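Local coordinates for LPXTG cell wall surface protein (Streptococcus gordonii, PDB 4IGB), which is a peptidoglycan-anchored surface protein of a streptococcus, represented here by its N-terminal and N2 domains, and probably serves in adhesion, at residues 363-368 with 372-377; 156-159 with 164-167. All blocks are in the same frame, centred on the assembly; numbering follows the deposited sequence.

In the fold
The two contacts lie in different domains, with centres about 59 Å apart on opposite sides of the chain's centre, and share no element of structure. Interaction 1 joins the two strands of a beta hairpin in the N2 domain. It is a regular ladder of backbone hydrogen bonds, only partly buried, with a largely apolar face turned to strand 343-352 and a more polar face carrying a salt bridge and waters; Glu366 and Lys367 are exposed. Interaction 2, in the N-terminal domain, brings Pro156 and the short strand 157-158 after it against the following loop. All its touching residues are buried, yet no hydrogen bond crosses it; van der Waals contact, mostly of apolar side chains, holds it.

Interaction 1 of 2, residues 363-368 with 372-377; sequences YTIEKT and VTVKMT
Glu366 and Lys375 reach for each other diagonally across the strand pair 363-368 and 372-376. Glu366 has CG anti to its own nitrogen (chi1 170°), which helps bring its OE1 to 3.1 Å from NZ of Lys375. The ammonium approaches from above the carboxylate plane, 40° out of it, and completes a salt bridge on the polar face of the pair. On that face Lys375 also lays its CB 3.6 Å from OG1 of Thr364, and a water links this hydroxyl to the carbonyl of Lys375. A second water donates to Glu366 O and hydrogen-bonds Thr373 OG1, so side chain and backbone are joined at two places.

The strands form an antiparallel beta hairpin of the N2 domain, which belongs to the adhesin clan. Thr364 with Lys375 and Glu366 with Thr373 are its hydrogen-bonded pairs; Thr373 N bonds Glu366 O at 2.7 Å. Strand 333-338 pairs with the other edge of 371-376.

Side chains on the opposite face are largely apolar. Tyr363 holds its ring between its backbone nitrogen and carbonyl carbon (chi1 67°), turned so that CG1 of Val374 meets it obliquely and lies 3.9 Å from Tyr363 CB. Ile365 CG1 lies in the plane of the same ring, at its edge. SD of Met376 lies 4.1 Å from Tyr363 CB. Farther along, Val372 splits its branches: CG1 meets CG2 of Ile365, while CG2 rests 3.8 Å from CG of Lys367, whose amine turns away to Gly369 O. Strand 343-352 covers this face, with Val350 against Tyr363 and Leu348 against Ile365 and Val374.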
loop_
_atom_site.group_PDB
_atom_site.type_symbol
_atom_site.label_atom_id
_atom_site.label_comp_id
_atom_site.label_asym_id
_atom_site.label_seq_id
_atom_site.Cartn_x
_atom_site.Cartn_y
_atom_site.Cartn_z
ATOM N N TYR B 363 -14.221 -5.582 -26.220
ATOM C CA TYR B 363 -14.850 -5.540 -24.918
ATOM C C TYR B 363 -16.118 -6.380 -24.900
ATOM O O TYR B 363 -16.649 -6.753 -25.954
ATOM C CB TYR B 363 -15.180 -4.094 -24.541
ATOM C CG TYR B 363 -16.247 -3.458 -25.410
ATOM C CD1 TYR B 363 -17.594 -3.531 -25.064
ATOM C CD2 TYR B 363 -15.905 -2.781 -26.571
ATOM C CE1 TYR B 363 -18.571 -2.941 -25.857
ATOM C CE2 TYR B 363 -16.867 -2.190 -27.370
ATOM C CZ TYR B 363 -18.196 -2.269 -27.010
ATOM O OH TYR B 363 -19.142 -1.669 -27.808
ATOM N N THR B 364 -16.593 -6.676 -23.693
ATOM C CA THR B 364 -17.902 -7.301 -23.507
ATOM C C THR B 364 -18.712 -6.476 -22.522
ATOM O O THR B 364 -18.163 -5.680 -21.756
ATOM C CB THR B 364 -17.800 -8.720 -22.954
ATOM O OG1 THR B 364 -17.144 -8.686 -21.680
ATOM C CG2 THR B 364 -17.021 -9.614 -23.902
ATOM N N ILE B 365 -20.022 -6.681 -22.545
ATOM C CA ILE B 365 -20.929 -5.879 -21.754
ATOM C C ILE B 365 -21.761 -6.815 -20.905
ATOM O O ILE B 365 -22.372 -7.755 -21.412
ATOM C CB ILE B 365 -21.887 -5.075 -22.631
ATOM C CG1 ILE B 365 -21.134 -4.022 -23.447
ATOM C CG2 ILE B 365 -22.954 -4.414 -21.777
ATOM C CD1 ILE B 365 -22.044 -3.261 -24.390
ATOM N N GLU B 366 -21.767 -6.561 -19.608
ATOM C CA GLU B 366 -22.564 -7.343 -18.687
ATOM C C GLU B 366 -23.562 -6.410 -18.037
ATOM O O GLU B 366 -23.182 -5.364 -17.500
ATOM C CB GLU B 366 -21.669 -7.983 -17.635
ATOM C CG GLU B 366 -22.443 -8.621 -16.494
ATOM C CD GLU B 366 -21.537 -9.292 -15.491
ATOM O OE1 GLU B 366 -20.624 -10.032 -15.918
ATOM O OE2 GLU B 366 -21.729 -9.068 -14.280
ATOM N N LYS B 367 -24.839 -6.768 -18.110
ATOM C CA LYS B 367 -25.875 -5.974 -17.472
ATOM C C LYS B 367 -26.586 -6.776 -16.384
ATOM O O LYS B 367 -27.071 -7.886 -16.627
ATOM C CB LYS B 367 -26.892 -5.469 -18.505
ATOM C CG LYS B 367 -27.949 -4.536 -17.924
ATOM C CD LYS B 367 -28.891 -4.015 -18.992
ATOM C CE LYS B 367 -29.911 -3.041 -18.409
ATOM N NZ LYS B 367 -30.835 -3.716 -17.437
ATOM N N THR B 368 -26.639 -6.214 -15.183
ATOM C CA THR B 368 -27.452 -6.781 -14.118
ATOM C C THR B 368 -28.318 -5.687 -13.519
ATOM O O THR B 368 -27.831 -4.855 -12.756
ATOM C CB THR B 368 -26.597 -7.412 -13.008
ATOM O OG1 THR B 368 -25.686 -8.355 -13.582
ATOM C CG2 THR B 368 -27.486 -8.131 -12.008
ATOM N N VAL B 372 -24.339 -1.723 -15.340
ATOM C CA VAL B 372 -23.781 -2.118 -16.629
ATOM C C VAL B 372 -22.258 -2.103 -16.593
ATOM O O VAL B 372 -21.643 -1.079 -16.281
ATOM C CB VAL B 372 -24.277 -1.219 -17.769
ATOM C CG1 VAL B 372 -23.542 -1.563 -19.072
ATOM C CG2 VAL B 372 -25.776 -1.381 -17.938
ATOM N N THR B 373 -21.655 -3.243 -16.904
ATOM C CA THR B 373 -20.215 -3.401 -16.744
ATOM C C THR B 373 -19.530 -3.679 -18.070
ATOM O O THR B 373 -19.894 -4.605 -18.786
ATOM C CB THR B 373 -19.882 -4.523 -15.748
ATOM O OG1 THR B 373 -20.384 -4.165 -14.458
ATOM C CG2 THR B 373 -18.373 -4.751 -15.653
ATOM N N VAL B 374 -18.540 -2.863 -18.396
ATOM C CA VAL B 374 -17.736 -3.104 -19.582
ATOM C C VAL B 374 -16.420 -3.753 -19.182
ATOM O O VAL B 374 -15.722 -3.257 -18.303
ATOM C CB VAL B 374 -17.459 -1.813 -20.357
ATOM C CG1 VAL B 374 -16.465 -2.085 -21.489
ATOM C CG2 VAL B 374 -18.759 -1.239 -20.880
ATOM N N LYS B 375 -16.093 -4.866 -19.834
ATOM C CA LYS B 375 -14.865 -5.599 -19.554
ATOM C C LYS B 375 -14.044 -5.664 -20.821
ATOM O O LYS B 375 -14.513 -6.194 -21.835
ATOM C CB LYS B 375 -15.185 -7.028 -19.095
ATOM C CG LYS B 375 -16.213 -7.108 -17.969
ATOM C CD LYS B 375 -16.464 -8.552 -17.537
ATOM C CE LYS B 375 -17.590 -8.635 -16.504
ATOM N NZ LYS B 375 -17.568 -9.929 -15.758
ATOM N N MET B 376 -12.830 -5.120 -20.775
ATOM C CA MET B 376 -11.929 -5.212 -21.916
ATOM C C MET B 376 -11.521 -6.665 -22.027
ATOM O O MET B 376 -11.351 -7.328 -21.015
ATOM C CB MET B 376 -10.707 -4.307 -21.737
ATOM C CG MET B 376 -11.059 -2.893 -21.300
ATOM S SD MET B 376 -12.357 -2.133 -22.317
ATOM C CE MET B 376 -11.549 -2.000 -23.923
ATOM N N THR B 377 -11.396 -7.168 -23.253
ATOM C CA THR B 377 -11.006 -8.556 -23.469
ATOM C C THR B 377 -9.507 -8.768 -23.263
ATOM O O THR B 377 -8.715 -7.817 -23.312
ATOM C CB THR B 377 -11.310 -9.005 -24.904
ATOM O OG1 THR B 377 -10.583 -8.166 -25.809
ATOM C CG2 THR B 377 -12.794 -8.912 -25.195
HETATM O O HOH W 1 -14.531 -9.338 -21.714
HETATM O O HOH W 2 -22.860 -5.755 -14.492
#

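Interaction 2 of 2, residues 156-159 with 164-167; sequences PYVD and YIMN
Pro156 and Ile165 make the main apolar contact between 156-159 and the loop segment 164-167. Ile165 presents two branches to the first segment. Its CG2, anti to the backbone nitrogen, lies 3.8 Å from CB of Pro156. The other branch extends through CG1 (chi2 170°) and carries CD1 to 3.7 Å from CG1 of Val158, the two side chains running alongside one another in opposing senses. Thr135 and Glu137 of strand 135-142, with Asn71 and Thr73 of strand 68-75, also touch Ile165, so the loop packs its isoleucine onto the six-stranded antiparallel sheet that contains these strands.

Polar groups meet carbon here. The Asn167 side chain comes at a slant to the proline, ND2 3.3 Å from Pro156 CG, while its hydrogen bond goes to Glu58 O. At the other end CD1 of Ile165 comes to 3.2 Å from the carbonyl oxygen of Tyr157, a close van der Waals approach.

The backbone bonds lead elsewhere: Val158 bonds to His56 within the two-stranded sheet 56-57/157-158, Pro156 to Glu58 beside it, and Met166 to Thr135. The main chain of Asn167 is also engaged, its N with Glu127 OE2 and its O with Gln123 NE2. With no hydrogen bond between the segments, their mutual fit rests on shape, while surrounding strands and loops supply the directional bonds that fix each one.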
loop_
_atom_site.group_PDB
_atom_site.type_symbol
_atom_site.label_atom_id
_atom_site.label_comp_id
_atom_site.label_asym_id
_atom_site.label_seq_id
_atom_site.Cartn_x
_atom_site.Cartn_y
_atom_site.Cartn_z
ATOM N N PRO B 156 20.656 1.186 17.590
ATOM C CA PRO B 156 20.337 2.392 18.357
ATOM C C PRO B 156 20.550 3.684 17.570
ATOM O O PRO B 156 21.424 3.792 16.692
ATOM C CB PRO B 156 21.345 2.349 19.513
ATOM C CG PRO B 156 21.766 0.933 19.602
ATOM C CD PRO B 156 21.741 0.411 18.217
ATOM N N TYR B 157 19.722 4.667 17.894
ATOM C CA TYR B 157 20.024 6.054 17.592
ATOM C C TYR B 157 20.124 6.736 18.936
ATOM O O TYR B 157 19.279 6.529 19.795
ATOM C CB TYR B 157 18.923 6.677 16.739
ATOM C CG TYR B 157 18.924 6.125 15.343
ATOM C CD1 TYR B 157 19.761 6.662 14.372
ATOM C CD2 TYR B 157 18.122 5.042 15.001
ATOM C CE1 TYR B 157 19.789 6.154 13.099
ATOM C CE2 TYR B 157 18.135 4.527 13.722
ATOM C CZ TYR B 157 18.977 5.089 12.772
ATOM O OH TYR B 157 19.013 4.597 11.485
ATOM N N VAL B 158 21.166 7.529 19.129
ATOM C CA VAL B 158 21.418 8.088 20.443
ATOM C C VAL B 158 21.923 9.527 20.388
ATOM O O VAL B 158 22.405 10.006 19.354
ATOM C CB VAL B 158 22.443 7.229 21.241
ATOM C CG1 VAL B 158 22.000 5.772 21.304
ATOM C CG2 VAL B 158 23.833 7.336 20.619
ATOM N N ASP B 159 21.776 10.209 21.516
ATOM C CA ASP B 159 22.502 11.440 21.779
ATOM C C ASP B 159 22.963 11.415 23.229
ATOM O O ASP B 159 22.737 10.431 23.939
ATOM C CB ASP B 159 21.674 12.686 21.443
ATOM C CG ASP B 159 20.450 12.842 22.320
ATOM O OD1 ASP B 159 20.312 12.112 23.326
ATOM O OD2 ASP B 159 19.622 13.723 22.006
ATOM N N TYR B 164 21.321 4.990 26.551
ATOM C CA TYR B 164 21.091 3.810 27.375
ATOM C C TYR B 164 20.540 2.634 26.569
ATOM O O TYR B 164 19.936 1.716 27.125
ATOM C CB TYR B 164 20.181 4.141 28.570
ATOM C CG TYR B 164 19.025 5.031 28.207
ATOM C CD1 TYR B 164 17.937 4.526 27.505
ATOM C CD2 TYR B 164 19.025 6.383 28.546
ATOM C CE1 TYR B 164 16.867 5.339 27.150
ATOM C CE2 TYR B 164 17.966 7.204 28.199
ATOM C CZ TYR B 164 16.884 6.673 27.498
ATOM O OH TYR B 164 15.817 7.466 27.138
ATOM N N ILE B 165 20.762 2.659 25.260
ATOM C CA ILE B 165 20.268 1.598 24.387
ATOM C C ILE B 165 21.319 0.517 24.173
ATOM O O ILE B 165 22.452 0.809 23.804
ATOM C CB ILE B 165 19.824 2.141 23.023
ATOM C CG1 ILE B 165 19.002 3.424 23.195
ATOM C CG2 ILE B 165 19.016 1.085 22.272
ATOM C CD1 ILE B 165 18.728 4.152 21.898
ATOM N N MET B 166 20.936 -0.736 24.398
ATOM C CA MET B 166 21.854 -1.863 24.251
ATOM C C MET B 166 22.246 -2.125 22.805
ATOM O O MET B 166 21.395 -2.106 21.913
ATOM C CB MET B 166 21.223 -3.136 24.812
ATOM C CG MET B 166 20.961 -3.092 26.282
ATOM S SD MET B 166 20.300 -4.673 26.850
ATOM C CE MET B 166 20.147 -4.288 28.593
ATOM N N ASN B 167 23.533 -2.380 22.583
ATOM C CA ASN B 167 24.023 -2.801 21.278
ATOM C C ASN B 167 24.245 -4.304 21.219
ATOM O O ASN B 167 24.937 -4.874 22.062
ATOM C CB ASN B 167 25.336 -2.095 20.932
ATOM C CG ASN B 167 25.161 -0.609 20.747
ATOM O OD1 ASN B 167 25.269 0.165 21.705
ATOM N ND2 ASN B 167 24.899 -0.194 19.507
#